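Local coordinates for protein Alpha/beta hydrolase (Pectobacterium atrosepticum SCRI1043, PDB 3BDV) that is probably a hydrolase of the alpha/beta-hydrolase fold and binds calcium, its substrate being uncharacterised, at residues Q46-R51 against L63-E68; A100-V105 against V126-F131. One frame throughout, in Å; residues are numbered along the deposited sequence.

Contact 1: Q46-R51 against L63-E68. With CA (calcium ion), chain C.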
# COMPACT_ATOMS: atom_id res chain seq x y z
N GLN A 46 1.89 3.62 11.31
CA GLN A 46 1.72 2.29 11.86
C GLN A 46 2.12 1.23 10.86
O GLN A 46 2.29 1.51 9.68
CB GLN A 46 0.27 2.09 12.28
CG GLN A 46 -0.20 2.99 13.44
CD GLN A 46 0.71 2.90 14.66
OE1 GLN A 46 0.82 1.86 15.30
NE2 GLN A 46 1.37 4.01 14.98
N ARG A 47 2.29 0.01 11.35
CA ARG A 47 2.78 -1.10 10.53
C ARG A 47 2.29 -2.41 11.08
O ARG A 47 2.27 -2.63 12.31
CB ARG A 47 4.30 -1.04 10.46
CG ARG A 47 4.94 -2.14 9.66
CD ARG A 47 6.39 -1.85 9.48
NE ARG A 47 7.06 -3.01 8.92
CZ ARG A 47 8.19 -2.97 8.23
NH1 ARG A 47 8.83 -1.84 8.05
NH2 ARG A 47 8.70 -4.09 7.76
N ILE A 48 1.86 -3.31 10.21
CA ILE A 48 1.28 -4.57 10.70
C ILE A 48 2.43 -5.45 11.13
O ILE A 48 3.53 -5.34 10.60
CB ILE A 48 0.36 -5.31 9.66
CG1 ILE A 48 1.15 -5.71 8.42
CG2 ILE A 48 -0.90 -4.47 9.27
CD1 ILE A 48 0.56 -6.96 7.74
N ARG A 49 2.15 -6.32 12.08
CA ARG A 49 3.09 -7.32 12.55
C ARG A 49 2.44 -8.71 12.53
O ARG A 49 1.26 -8.84 12.76
CB ARG A 49 3.47 -7.02 13.99
CG ARG A 49 3.91 -5.63 14.24
CD ARG A 49 5.20 -5.25 13.53
NE ARG A 49 5.46 -3.84 13.75
CZ ARG A 49 6.40 -3.15 13.12
NH1 ARG A 49 7.22 -3.72 12.28
NH2 ARG A 49 6.54 -1.86 13.37
N GLN A 50 3.25 -9.74 12.34
CA GLN A 50 2.78 -11.11 12.60
C GLN A 50 3.93 -12.05 12.89
O GLN A 50 5.11 -11.71 12.67
CB GLN A 50 1.92 -11.64 11.43
CG GLN A 50 2.54 -11.46 10.10
CD GLN A 50 1.64 -11.85 8.91
OE1 GLN A 50 0.68 -12.59 9.05
NE2 GLN A 50 2.01 -11.39 7.73
N ARG A 51 3.58 -13.26 13.35
CA ARG A 51 4.54 -14.24 13.76
C ARG A 51 5.25 -14.88 12.59
O ARG A 51 6.43 -15.18 12.70
CB ARG A 51 3.85 -15.33 14.61
CG ARG A 51 3.29 -14.82 15.92
CD ARG A 51 2.88 -15.96 16.87
NE ARG A 51 4.03 -16.70 17.41
CZ ARG A 51 4.24 -18.01 17.31
NH1 ARG A 51 3.39 -18.81 16.67
NH2 ARG A 51 5.32 -18.55 17.85
N LEU A 63 -6.17 -10.96 9.12
CA LEU A 63 -6.25 -10.92 10.56
C LEU A 63 -5.26 -9.86 11.11
O LEU A 63 -5.62 -9.08 12.00
CB LEU A 63 -6.00 -12.35 11.07
CG LEU A 63 -6.28 -12.77 12.50
CD1 LEU A 63 -7.49 -12.06 13.03
CD2 LEU A 63 -6.45 -14.25 12.49
N ALA A 64 -4.04 -9.78 10.57
CA ALA A 64 -3.09 -8.76 11.01
C ALA A 64 -3.54 -7.32 10.74
O ALA A 64 -3.34 -6.43 11.58
CB ALA A 64 -1.70 -8.98 10.41
N ILE A 65 -4.15 -7.08 9.57
CA ILE A 65 -4.64 -5.76 9.24
C ILE A 65 -5.82 -5.41 10.17
O ILE A 65 -5.89 -4.32 10.71
CB ILE A 65 -5.09 -5.64 7.74
CG1 ILE A 65 -3.90 -5.82 6.78
CG2 ILE A 65 -5.76 -4.25 7.52
CD1 ILE A 65 -4.35 -6.09 5.30
N ARG A 66 -6.77 -6.33 10.30
CA ARG A 66 -7.90 -6.17 11.24
C ARG A 66 -7.40 -5.81 12.66
O ARG A 66 -7.88 -4.84 13.26
CB ARG A 66 -8.76 -7.44 11.32
CG ARG A 66 -9.80 -7.65 10.20
CD ARG A 66 -11.08 -8.33 10.71
NE ARG A 66 -11.26 -9.72 10.28
CZ ARG A 66 -11.64 -10.11 9.05
NH1 ARG A 66 -11.84 -9.22 8.08
NH2 ARG A 66 -11.79 -11.40 8.78
N ARG A 67 -6.43 -6.57 13.19
CA ARG A 67 -5.87 -6.26 14.52
C ARG A 67 -5.45 -4.82 14.56
O ARG A 67 -5.79 -4.08 15.47
CB ARG A 67 -4.63 -7.09 14.86
CG ARG A 67 -4.93 -8.55 15.10
CD ARG A 67 -3.75 -9.27 15.79
NE ARG A 67 -2.53 -9.39 14.96
CZ ARG A 67 -2.28 -10.37 14.09
NH1 ARG A 67 -3.17 -11.32 13.84
NH2 ARG A 67 -1.12 -10.40 13.44
N GLU A 68 -4.71 -4.43 13.54
CA GLU A 68 -4.17 -3.11 13.45
C GLU A 68 -5.25 -2.04 13.45
O GLU A 68 -5.10 -0.98 14.08
CB GLU A 68 -3.36 -3.01 12.16
CG GLU A 68 -2.42 -1.85 12.13
CD GLU A 68 -1.20 -2.05 12.98
OE1 GLU A 68 -0.82 -3.18 13.32
OE2 GLU A 68 -0.61 -1.04 13.37
CA CA C . 1.25 -2.36 14.51
O HOH W 1 1.98 -0.11 14.28
O HOH W 2 -1.17 -6.23 13.11
O HOH W 3 -0.21 -7.23 15.30
O HOH W 4 -1.61 -12.83 11.30
O HOH W 5 1.04 -4.26 15.73
O HOH W 6 -0.08 -1.59 16.40

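Contact 2: A100-V105 against V126-F131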
# COMPACT_ATOMS: atom_id res chain seq x y z
N ALA A 100 -9.95 5.22 4.74
CA ALA A 100 -10.11 6.45 3.93
C ALA A 100 -9.67 6.19 2.50
O ALA A 100 -10.25 6.76 1.57
CB ALA A 100 -9.27 7.59 4.53
N GLY A 101 -8.64 5.36 2.34
CA GLY A 101 -8.03 5.12 1.02
C GLY A 101 -7.02 4.00 1.09
O GLY A 101 -6.64 3.55 2.19
N VAL A 102 -6.63 3.49 -0.07
CA VAL A 102 -5.59 2.48 -0.11
C VAL A 102 -4.63 2.78 -1.24
O VAL A 102 -4.99 3.31 -2.29
CB VAL A 102 -6.14 1.01 -0.22
CG1 VAL A 102 -7.02 0.64 0.98
CG2 VAL A 102 -6.86 0.80 -1.52
N MSE A 103 -3.37 2.54 -0.96
CA MSE A 103 -2.25 2.73 -1.90
C MSE A 103 -1.65 1.36 -2.12
O MSE A 103 -1.18 0.74 -1.15
CB MSE A 103 -1.21 3.71 -1.33
CG MSE A 103 -0.01 3.80 -2.14
SE MSE A 103 0.95 5.44 -1.64
CE MSE A 103 2.64 5.09 -2.39
N LEU A 104 -1.72 0.88 -3.36
CA LEU A 104 -1.33 -0.49 -3.77
C LEU A 104 -0.06 -0.37 -4.61
O LEU A 104 -0.07 0.04 -5.75
CB LEU A 104 -2.43 -1.19 -4.56
CG LEU A 104 -3.77 -1.20 -3.86
CD1 LEU A 104 -4.95 -1.86 -4.65
CD2 LEU A 104 -3.62 -1.84 -2.47
N VAL A 105 1.05 -0.79 -4.02
CA VAL A 105 2.32 -0.62 -4.69
C VAL A 105 2.80 -1.98 -5.15
O VAL A 105 3.02 -2.87 -4.33
CB VAL A 105 3.38 -0.02 -3.73
CG1 VAL A 105 4.76 0.10 -4.50
CG2 VAL A 105 2.88 1.33 -3.16
N VAL A 126 -13.39 2.47 -1.76
CA VAL A 126 -12.67 3.66 -1.28
C VAL A 126 -11.70 4.12 -2.33
O VAL A 126 -11.27 3.31 -3.17
CB VAL A 126 -11.87 3.37 -0.02
CG1 VAL A 126 -12.81 2.90 1.08
CG2 VAL A 126 -10.77 2.32 -0.32
N PRO A 127 -11.30 5.39 -2.27
CA PRO A 127 -10.26 5.87 -3.17
C PRO A 127 -8.98 5.04 -3.11
O PRO A 127 -8.46 4.74 -2.02
CB PRO A 127 -10.03 7.33 -2.71
CG PRO A 127 -11.36 7.70 -2.10
CD PRO A 127 -11.84 6.48 -1.42
N THR A 128 -8.48 4.71 -4.31
CA THR A 128 -7.34 3.82 -4.49
C THR A 128 -6.31 4.38 -5.51
O THR A 128 -6.66 4.89 -6.57
CB THR A 128 -7.86 2.44 -4.94
OG1 THR A 128 -8.84 1.96 -3.97
CG2 THR A 128 -6.79 1.40 -5.10
N LEU A 129 -5.05 4.23 -5.17
CA LEU A 129 -3.94 4.54 -6.02
C LEU A 129 -3.08 3.27 -6.19
O LEU A 129 -2.70 2.66 -5.19
CB LEU A 129 -3.13 5.62 -5.35
CG LEU A 129 -2.15 6.49 -6.05
CD1 LEU A 129 -2.87 7.32 -7.10
CD2 LEU A 129 -1.51 7.35 -4.91
N THR A 130 -2.72 2.92 -7.44
CA THR A 130 -1.94 1.73 -7.74
C THR A 130 -0.67 2.11 -8.48
O THR A 130 -0.75 2.86 -9.46
CB THR A 130 -2.74 0.71 -8.56
OG1 THR A 130 -3.87 0.28 -7.79
CG2 THR A 130 -1.88 -0.56 -8.94
N PHE A 131 0.48 1.61 -8.05
CA PHE A 131 1.75 1.89 -8.71
C PHE A 131 2.21 0.57 -9.34
O PHE A 131 2.23 -0.47 -8.66
CB PHE A 131 2.81 2.33 -7.70
CG PHE A 131 2.50 3.64 -7.06
CD1 PHE A 131 1.57 3.74 -6.06
CD2 PHE A 131 3.16 4.78 -7.45
CE1 PHE A 131 1.27 4.98 -5.50
CE2 PHE A 131 2.86 6.00 -6.87
CZ PHE A 131 1.91 6.11 -5.91

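Contact 1: Q46-R51 against L63-E68
R47 and E68 meet at a calcium ion. The backbone O of R47 lies 2.4 Å from the calcium, and E68 OE1 lies 2.5 Å from it. E68 OE2 binds as well, so the carboxylate is bidentate, and three waters join. E68 reaches the ion by setting CG anti to its backbone N (chi1 -163°) and then bending at chi2. Calcium bound to both probably offsets the repulsion between R47 O and E68 OE1, which lie 3.3 Å apart. In the conformer given here, the Q46 amide is nearly coplanar with that carboxylate, and its NE2 is hydrogen-bonded to the backbone O of H44.

R67 closes the other end. Its NH2 donates to R49 O at 2.9 Å, a bent bond in the carbonyl plane and close to the guanidinium plane. A64 CA sits 3.5 Å above that guanidinium, over its centre.

Between the two polar ends lies I48. Its CD1 touches A64 CB at 4.0 Å, while its CG2 meets I65 CG1 at 4.1 Å.

The R47 side chain forms salt bridges with E39 and D28. The edge strand 46-47 hydrogen-bonds to strand 19-23. Helix 58-70 packs beside it, and I65 carries the packing on to A87 and V91 of helix 83-93.

Contact 2: A100-V105 against V126-F131
L104 is gripped at both its N and its O. Its N donates to L129 O at 2.7 Å. Its O accepts from F131 N at 2.8 Å. V102 does the same two residues earlier: its N bonds to P127 O and its O accepts from L129 N, both at 3.0 Å. Weaker CA-H...O contacts fill in between, such as T130 CA to L104 O at 3.2 Å. T128 OG1 turns back along its own chain to donate to V126 O, approaching from above the carbonyl plane.

This is the ladder of two adjacent parallel strands, inclined by 8°, in the central sheet of the alpha/beta-hydrolase fold. V102 pairs with T128, M103 with L129, L104 with T130 and V105 with F131.

V102, L104, T128 and T130 share one face. In the V102 conformer given here, V102 and T128 lie side by side and point the same way. L104 CD1 reaches across to T128 CG2 at 3.8 Å. T130 OG1 bonds to S153, beyond the pair. This face packs on helix 83-93, through V102 on V92 and L104 on A85 and A88.

The other face holds M103, a selenomethionine, and F131. A chi1 of 172° swings M103 CG opposite its main-chain nitrogen, and the straight chain beyond it brings CE to F131 CE1 at 3.4 Å. M103 SE lies oblique to the F131 ring, 5.0 Å from its centroid, a Met-aromatic contact. V105 CG2 also meets the ring obliquely. W173 packs edge-to-face with F131, and M103 and L129 touch helix 174-185.

Overall arrangement
From the N terminus, the chain lays down strand 19-23 and then edge strand 46-47. Contact 1 closes the loop that follows, tying 46-51 back to helix 58-70 after 11 intervening residues. The chain next forms strand 76-81 and helix 83-93, with a probable nucleophile elbow at their junction. Contact 2 then joins strand 99-105 to strand 128-132 across 20 residues that hold neither helix nor strand. The two contacts are in series; they neither nest nor cross. The centres of contact 1 and contact 2 are about 18 Å apart, and the two do not touch. Strands 19-23 and 76-81 separate them within one parallel sheet, and helix 83-93 packs against residues of both.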